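Long-range contacts in staphylococcal nuclease domain-containing protein 1 (Drosophila melanogaster, PDB 2WAC), which cleaves RNA and DNA as an endonuclease, associates with the RNA-induced silencing complex and, through its Tudor domain, binds peptides carrying symmetrically dimethylated arginines: residues Y50-G55 with E74-S79; V58-T63 with N97-L102; F172-V177 with D197-A202. One frame throughout, in Å; residues are numbered along the deposited sequence.

Interaction 1. Residues Y50-G55 with E74-S79; sequences YTPKRG and ERVQGS
Pro52 and Val76 meet at the surface of the Tudor barrel, where the loop leading into strand 57-61 runs past the end of strand 68-77, part of the region involved in dimethylarginine binding. The valine directs its side chain at the loop, and one branch does most of the touching: CG2 comes to 3.7 Å from CG of the Pro52 ring, so that a methyl rests against the puckered corner of the pyrrolidine. With CG1 anti to the backbone N (chi1 -179°), CG2 lies anti to the carbonyl carbon and is carried toward the loop. The same methyl is 3.5 Å from Pro52 O, and CG1 approaches that oxygen from a little farther off; the fork of the valine thus faces the carbonyl as well as the ring. Pro52 also packs on Leu99 and Thr96, which places its ring between Val76 and the neighbouring parts of the barrel.

Around this small apolar centre the two segments are joined through water. Near the hairpin turn, water 1 donates to Gly78 O at 2.7 Å and is also hydrogen-bonded to Thr51 OG1. Gly78 and Ser79 have the backbone angles of a type II' turn, with Gly78 at a phi of 62°, a value that suits a glycine. Farther back along the strand, Glu74 and Arg75 both face Thr82 in a classic beta bulge. Arg54 sets its CB near the carbonyl of Glu74 and carries its guanidinium alongside the edge of the strand, where a second water bridges the two. This water 2 lies at the edge of the guanidinium, in its plane, and accepts hydrogen bonds from Arg54 NH1 at 3.1 Å and from the backbone Val76 N at 2.8 Å.

Interaction 2. Residues V58-T63 with N97-L102; sequences VAAQFT and NRLAAL
Leu99 fits its CD2 methyl against the small side chain of Ala60, 3.7 Å from CB, where two antiparallel strands of the SH3-like Tudor barrel pair. The same methyl also brushes Val58 CG2. On the other face Ala59 and Ala100 form a hydrogen-bonded pair, with Ala59 N to Ala100 O at 3.0 Å and Ala100 N to Ala59 O at 2.9 Å. Their short side chains let neighbours come close: Leu102 lays CD1 4.0 Å from Ala59 CB.

At the far end Arg98 holds Gln61 with backbone and side chain alike. Gln61 N gives a nearly straight bond (174°) to Arg98 O. The arginine chain bends at chi3 (74°), bringing NE (2.9 Å) and NH2 (3.0 Å) side-on to Gln61 O, which lies in the guanidinium plane. Gln61 OE1 lies above the centre of one guanidinium face, the amide and guanidinium planes only 19° apart, while Asn66 takes a bond from Arg98 NH2 and another from Gln61 NE2. A leucine in place of Arg98 would probably leave Gln61 O without its two donors and the Gln61 amide without the flat group beneath it.

Strand 57-61 is flanked on its other edge by strand 68-77. Ala60 and Leu99 face residues of strand 80-85, whereas Phe40 of helix 26-42 covers Ala59 and Ala100, and Leu36 meets Leu102.

Interaction 3. Residues F172-V177 with D197-A202; sequences FGKQLV and DQYKAA
A buried helix-helix contact in the SN5 domain, an OB-fold of the staphylococcal nuclease type, brings Lys174 and Val177 of helix 172-178 against Tyr199 and Ala202 of helix 193-208. The short segments run in roughly the same direction, 33° apart, with axes 9.1 Å from each other at closest. The Tyr199 ring packs against the start of helix 172-178, at Gly173 and Lys174. Lys174 lies over one of its faces in a CH-pi contact, CB 4.0 Å from the ring centroid. Gly173, lacking a side chain, lets the phenol end come close to the helix backbone, where the hydroxyl bonds to Asp171; that carboxylate also accepts from Lys174 N. One turn on, Val177 divides its methyls: CG1 meets Tyr199 O (3.4 Å) and Ala202 CB (3.9 Å), while CG2 comes obliquely to Tyr199 CD1.

Lys174 leaves its helix with CG anti to the backbone N (chi1 -172°), and its extended chain runs past the ring and brings the amine beside Gln198, to which two waters link it. NZ donates to both: water 3 in turn donates to Gln198 O at 2.7 Å, and water 4 to Gln198 OE1 at 2.6 Å.

In the fold
The chain begins with strands 5-12 and 17-22 of the nuclease-like sheet, crosses by helix 26-42 and reaches 50-55, which opens interaction 1; interaction 2 opens soon after at 58-63. Interaction 1 closes first, at 74-79, and interaction 2 only at 97-102, so the two cross along the sequence. Together they gather the Tudor sheet: one lays the loop before strand 57-61 on strand 68-77, the other pairs strand 57-61 with 99-101. They also touch, Tyr50 OH lying 3.3 Å from Val58 CG1. Interaction 3 follows in series, closing a loop of 19 residues between segments on two helices of the nuclease-like part. Its centre is about 42 Å from the centres of the others.

Interaction 1. Residues Y50-G55 with E74-S79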
# COMPACT_ATOMS: atom_id res chain seq x y z
N TYR A 50 -17.55 -12.04 -20.21
CA TYR A 50 -17.34 -12.34 -18.80
C TYR A 50 -18.00 -11.29 -17.91
O TYR A 50 -17.89 -10.08 -18.15
CB TYR A 50 -15.83 -12.43 -18.49
CG TYR A 50 -15.49 -12.82 -17.07
CD1 TYR A 50 -15.40 -14.17 -16.69
CD2 TYR A 50 -15.24 -11.85 -16.09
CE1 TYR A 50 -15.08 -14.53 -15.39
CE2 TYR A 50 -14.92 -12.21 -14.78
CZ TYR A 50 -14.84 -13.55 -14.44
OH TYR A 50 -14.53 -13.91 -13.15
N THR A 51 -18.70 -11.76 -16.88
CA THR A 51 -19.18 -10.91 -15.79
C THR A 51 -18.82 -11.58 -14.46
O THR A 51 -18.99 -12.79 -14.31
CB THR A 51 -20.70 -10.58 -15.91
OG1 THR A 51 -21.04 -9.49 -15.04
CG2 THR A 51 -21.57 -11.79 -15.57
N PRO A 52 -18.29 -10.80 -13.51
CA PRO A 52 -17.78 -11.38 -12.27
C PRO A 52 -18.79 -11.42 -11.12
O PRO A 52 -19.80 -10.71 -11.14
CB PRO A 52 -16.63 -10.44 -11.91
CG PRO A 52 -16.98 -9.11 -12.55
CD PRO A 52 -18.10 -9.33 -13.54
N LYS A 53 -18.50 -12.28 -10.14
CA LYS A 53 -19.11 -12.20 -8.82
C LYS A 53 -18.12 -11.45 -7.94
O LYS A 53 -16.92 -11.48 -8.21
CB LYS A 53 -19.36 -13.60 -8.24
CG LYS A 53 -20.38 -14.43 -8.99
CD LYS A 53 -20.59 -15.78 -8.32
CE LYS A 53 -21.57 -16.65 -9.09
NZ LYS A 53 -21.79 -17.97 -8.42
N ARG A 54 -18.62 -10.80 -6.89
CA ARG A 54 -17.74 -10.21 -5.88
C ARG A 54 -16.79 -11.25 -5.31
O ARG A 54 -17.22 -12.31 -4.83
CB ARG A 54 -18.57 -9.58 -4.76
CG ARG A 54 -19.77 -10.40 -4.33
CD ARG A 54 -20.80 -9.54 -3.61
NE ARG A 54 -22.12 -10.17 -3.60
CZ ARG A 54 -23.21 -9.63 -4.13
NH1 ARG A 54 -23.14 -8.44 -4.73
NH2 ARG A 54 -24.37 -10.27 -4.07
N GLY A 55 -15.49 -10.96 -5.35
CA GLY A 55 -14.48 -11.89 -4.83
C GLY A 55 -13.68 -12.64 -5.87
O GLY A 55 -12.64 -13.22 -5.55
N GLU A 74 -13.72 -6.62 -6.06
CA GLU A 74 -14.17 -6.28 -4.72
C GLU A 74 -15.66 -5.92 -4.65
O GLU A 74 -16.32 -6.19 -3.65
CB GLU A 74 -13.31 -5.16 -4.13
CG GLU A 74 -11.89 -5.61 -3.81
CD GLU A 74 -11.15 -4.63 -2.93
OE1 GLU A 74 -11.66 -3.51 -2.72
OE2 GLU A 74 -10.05 -4.98 -2.45
N ARG A 75 -16.18 -5.31 -5.72
CA ARG A 75 -17.59 -4.97 -5.83
C ARG A 75 -18.01 -5.01 -7.29
O ARG A 75 -17.25 -4.58 -8.17
CB ARG A 75 -17.85 -3.57 -5.24
CG ARG A 75 -19.33 -3.22 -5.03
CD ARG A 75 -19.51 -1.78 -4.52
NE ARG A 75 -18.90 -1.57 -3.20
CZ ARG A 75 -18.90 -0.42 -2.54
NH1 ARG A 75 -19.48 0.66 -3.05
NH2 ARG A 75 -18.32 -0.35 -1.35
N VAL A 76 -19.19 -5.56 -7.57
CA VAL A 76 -19.78 -5.49 -8.91
C VAL A 76 -21.09 -4.71 -8.84
O VAL A 76 -21.91 -4.95 -7.96
CB VAL A 76 -20.03 -6.89 -9.53
CG1 VAL A 76 -20.61 -6.76 -10.94
CG2 VAL A 76 -18.75 -7.69 -9.60
N GLN A 77 -21.26 -3.78 -9.78
CA GLN A 77 -22.48 -2.98 -9.85
C GLN A 77 -22.91 -2.78 -11.31
O GLN A 77 -22.43 -1.87 -11.99
CB GLN A 77 -22.29 -1.63 -9.14
CG GLN A 77 -23.55 -0.76 -9.06
CD GLN A 77 -24.69 -1.43 -8.30
OE1 GLN A 77 -24.55 -1.81 -7.14
NE2 GLN A 77 -25.83 -1.58 -8.97
N GLY A 78 -23.81 -3.63 -11.77
CA GLY A 78 -24.27 -3.61 -13.16
C GLY A 78 -23.15 -3.87 -14.16
O GLY A 78 -22.51 -4.92 -14.12
N SER A 79 -22.92 -2.89 -15.03
CA SER A 79 -21.95 -3.01 -16.13
C SER A 79 -20.49 -2.78 -15.71
O SER A 79 -19.58 -2.95 -16.52
CB SER A 79 -22.30 -2.03 -17.25
OG SER A 79 -23.60 -2.28 -17.75
O HOH W 1 -21.74 -6.82 -15.86
O HOH W 2 -20.92 -6.42 -5.48

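Interaction 2. Residues V58-T63 with N97-L102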
# COMPACT_ATOMS: atom_id res chain seq x y z
N VAL A 58 -9.46 -12.27 -11.28
CA VAL A 58 -9.59 -12.07 -12.73
C VAL A 58 -8.33 -11.52 -13.39
O VAL A 58 -7.36 -11.17 -12.71
CB VAL A 58 -10.78 -11.12 -13.07
CG1 VAL A 58 -12.11 -11.71 -12.62
CG2 VAL A 58 -10.57 -9.73 -12.45
N ALA A 59 -8.37 -11.46 -14.71
CA ALA A 59 -7.45 -10.63 -15.47
C ALA A 59 -8.19 -9.36 -15.83
O ALA A 59 -9.31 -9.40 -16.35
CB ALA A 59 -6.98 -11.35 -16.72
N ALA A 60 -7.58 -8.22 -15.54
CA ALA A 60 -8.18 -6.92 -15.80
C ALA A 60 -7.28 -6.07 -16.68
O ALA A 60 -6.08 -5.95 -16.41
CB ALA A 60 -8.48 -6.19 -14.50
N GLN A 61 -7.86 -5.49 -17.73
CA GLN A 61 -7.13 -4.60 -18.63
C GLN A 61 -7.16 -3.17 -18.08
O GLN A 61 -8.16 -2.46 -18.20
CB GLN A 61 -7.72 -4.66 -20.04
CG GLN A 61 -6.78 -4.17 -21.14
CD GLN A 61 -7.46 -4.05 -22.50
OE1 GLN A 61 -8.68 -3.95 -22.59
NE2 GLN A 61 -6.66 -4.05 -23.56
N PHE A 62 -6.04 -2.79 -17.45
CA PHE A 62 -5.85 -1.48 -16.83
C PHE A 62 -6.16 -0.36 -17.83
O PHE A 62 -5.68 -0.40 -18.96
CB PHE A 62 -4.40 -1.39 -16.31
CG PHE A 62 -4.11 -0.21 -15.40
CD1 PHE A 62 -5.11 0.40 -14.65
CD2 PHE A 62 -2.80 0.25 -15.28
CE1 PHE A 62 -4.81 1.47 -13.81
CE2 PHE A 62 -2.49 1.32 -14.44
CZ PHE A 62 -3.51 1.94 -13.70
N THR A 63 -6.97 0.61 -17.41
CA THR A 63 -7.39 1.70 -18.31
C THR A 63 -6.24 2.63 -18.69
O THR A 63 -6.33 3.33 -19.70
CB THR A 63 -8.55 2.55 -17.72
OG1 THR A 63 -8.16 3.13 -16.48
CG2 THR A 63 -9.78 1.70 -17.52
N ASN A 97 -16.59 -5.49 -19.22
CA ASN A 97 -16.09 -5.96 -20.52
C ASN A 97 -14.56 -5.86 -20.66
O ASN A 97 -14.00 -6.33 -21.65
CB ASN A 97 -16.84 -5.32 -21.71
CG ASN A 97 -16.69 -3.81 -21.79
OD1 ASN A 97 -15.64 -3.25 -21.46
ND2 ASN A 97 -17.74 -3.14 -22.25
N ARG A 98 -13.91 -5.27 -19.66
CA ARG A 98 -12.44 -5.24 -19.59
C ARG A 98 -11.91 -6.26 -18.58
O ARG A 98 -10.74 -6.22 -18.18
CB ARG A 98 -11.95 -3.83 -19.25
CG ARG A 98 -12.11 -2.84 -20.39
CD ARG A 98 -11.66 -1.45 -19.99
NE ARG A 98 -10.20 -1.33 -19.92
CZ ARG A 98 -9.43 -0.90 -20.91
NH1 ARG A 98 -9.95 -0.55 -22.08
NH2 ARG A 98 -8.12 -0.83 -20.73
N LEU A 99 -12.79 -7.18 -18.18
CA LEU A 99 -12.42 -8.28 -17.30
C LEU A 99 -12.52 -9.61 -18.04
O LEU A 99 -13.41 -9.79 -18.87
CB LEU A 99 -13.31 -8.31 -16.05
CG LEU A 99 -13.45 -7.03 -15.22
CD1 LEU A 99 -14.43 -7.23 -14.08
CD2 LEU A 99 -12.11 -6.54 -14.69
N ALA A 100 -11.60 -10.51 -17.73
CA ALA A 100 -11.63 -11.86 -18.29
C ALA A 100 -11.28 -12.87 -17.20
O ALA A 100 -10.73 -12.51 -16.16
CB ALA A 100 -10.65 -11.97 -19.45
N ALA A 101 -11.63 -14.13 -17.44
CA ALA A 101 -11.23 -15.21 -16.55
C ALA A 101 -9.71 -15.32 -16.56
O ALA A 101 -9.08 -15.35 -17.63
CB ALA A 101 -11.87 -16.53 -16.97
N LEU A 102 -9.12 -15.34 -15.37
CA LEU A 102 -7.69 -15.55 -15.21
C LEU A 102 -7.40 -17.05 -15.35
O LEU A 102 -8.02 -17.86 -14.65
CB LEU A 102 -7.21 -15.02 -13.86
CG LEU A 102 -5.71 -14.94 -13.54
CD1 LEU A 102 -4.98 -13.96 -14.45
CD2 LEU A 102 -5.52 -14.56 -12.09

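Interaction 3. Residues F172-V177 with D197-A202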
# COMPACT_ATOMS: atom_id res chain seq x y z
N PHE A 172 10.70 6.46 8.92
CA PHE A 172 9.96 7.43 8.10
C PHE A 172 8.67 7.96 8.74
O PHE A 172 8.40 9.16 8.67
CB PHE A 172 9.66 6.86 6.70
CG PHE A 172 10.85 6.85 5.78
CD1 PHE A 172 11.41 8.03 5.32
CD2 PHE A 172 11.39 5.64 5.35
CE1 PHE A 172 12.51 8.02 4.46
CE2 PHE A 172 12.49 5.61 4.49
CZ PHE A 172 13.05 6.81 4.04
N GLY A 173 7.90 7.07 9.36
CA GLY A 173 6.67 7.46 10.07
C GLY A 173 6.93 8.39 11.25
O GLY A 173 6.20 9.36 11.46
N LYS A 174 7.98 8.10 12.01
CA LYS A 174 8.39 8.93 13.14
C LYS A 174 8.87 10.30 12.68
O LYS A 174 8.61 11.31 13.34
CB LYS A 174 9.48 8.23 13.96
CG LYS A 174 9.82 8.93 15.27
CD LYS A 174 10.95 8.23 16.00
CE LYS A 174 11.31 8.96 17.28
NZ LYS A 174 12.36 8.25 18.07
N GLN A 175 9.58 10.33 11.56
CA GLN A 175 10.05 11.59 10.97
C GLN A 175 8.89 12.50 10.60
O GLN A 175 8.98 13.72 10.78
CB GLN A 175 10.95 11.33 9.75
CG GLN A 175 11.76 12.55 9.31
CD GLN A 175 12.70 12.25 8.16
OE1 GLN A 175 12.27 11.89 7.06
NE2 GLN A 175 13.99 12.41 8.40
N LEU A 176 7.79 11.92 10.11
CA LEU A 176 6.56 12.66 9.83
C LEU A 176 6.01 13.31 11.10
O LEU A 176 5.53 14.45 11.07
CB LEU A 176 5.50 11.75 9.21
CG LEU A 176 5.71 11.10 7.83
CD1 LEU A 176 4.50 10.24 7.48
CD2 LEU A 176 5.95 12.14 6.75
N VAL A 177 6.08 12.58 12.21
CA VAL A 177 5.70 13.09 13.53
C VAL A 177 6.63 14.23 13.98
O VAL A 177 6.15 15.30 14.36
CB VAL A 177 5.65 11.95 14.59
CG1 VAL A 177 5.23 12.48 15.95
CG2 VAL A 177 4.71 10.84 14.16
N ASP A 197 5.88 5.64 23.27
CA ASP A 197 6.55 6.69 24.03
C ASP A 197 7.47 7.54 23.15
O ASP A 197 7.48 8.77 23.26
CB ASP A 197 7.36 6.09 25.20
CG ASP A 197 6.47 5.54 26.31
OD1 ASP A 197 5.26 5.85 26.33
OD2 ASP A 197 6.99 4.81 27.17
N GLN A 198 8.24 6.88 22.29
CA GLN A 198 9.17 7.56 21.39
C GLN A 198 8.45 8.49 20.40
O GLN A 198 8.88 9.63 20.19
CB GLN A 198 10.08 6.55 20.68
CG GLN A 198 11.21 6.03 21.58
CD GLN A 198 11.86 4.74 21.09
OE1 GLN A 198 11.43 4.14 20.11
NE2 GLN A 198 12.90 4.31 21.80
N TYR A 199 7.36 8.01 19.81
CA TYR A 199 6.53 8.81 18.89
C TYR A 199 5.86 9.99 19.61
O TYR A 199 5.72 11.07 19.03
CB TYR A 199 5.48 7.92 18.21
CG TYR A 199 5.96 7.15 16.99
CD1 TYR A 199 5.21 7.13 15.81
CD2 TYR A 199 7.16 6.43 17.01
CE1 TYR A 199 5.64 6.42 14.69
CE2 TYR A 199 7.60 5.72 15.89
CZ TYR A 199 6.83 5.72 14.74
OH TYR A 199 7.24 5.02 13.63
N LYS A 200 5.45 9.77 20.86
CA LYS A 200 4.90 10.84 21.71
C LYS A 200 5.90 11.97 21.95
O LYS A 200 5.55 13.15 21.85
CB LYS A 200 4.44 10.27 23.05
CG LYS A 200 3.14 9.49 22.99
CD LYS A 200 1.95 10.44 23.01
CE LYS A 200 1.01 10.14 21.85
NZ LYS A 200 0.15 11.32 21.55
N ALA A 201 7.14 11.60 22.26
CA ALA A 201 8.23 12.56 22.46
C ALA A 201 8.55 13.35 21.19
O ALA A 201 8.82 14.55 21.26
CB ALA A 201 9.47 11.85 22.97
N ALA A 202 8.51 12.68 20.04
CA ALA A 202 8.70 13.33 18.75
C ALA A 202 7.61 14.37 18.48
O ALA A 202 7.90 15.48 18.03
CB ALA A 202 8.74 12.30 17.63
O HOH W 3 11.53 10.18 20.38
O HOH W 4 11.54 5.55 17.92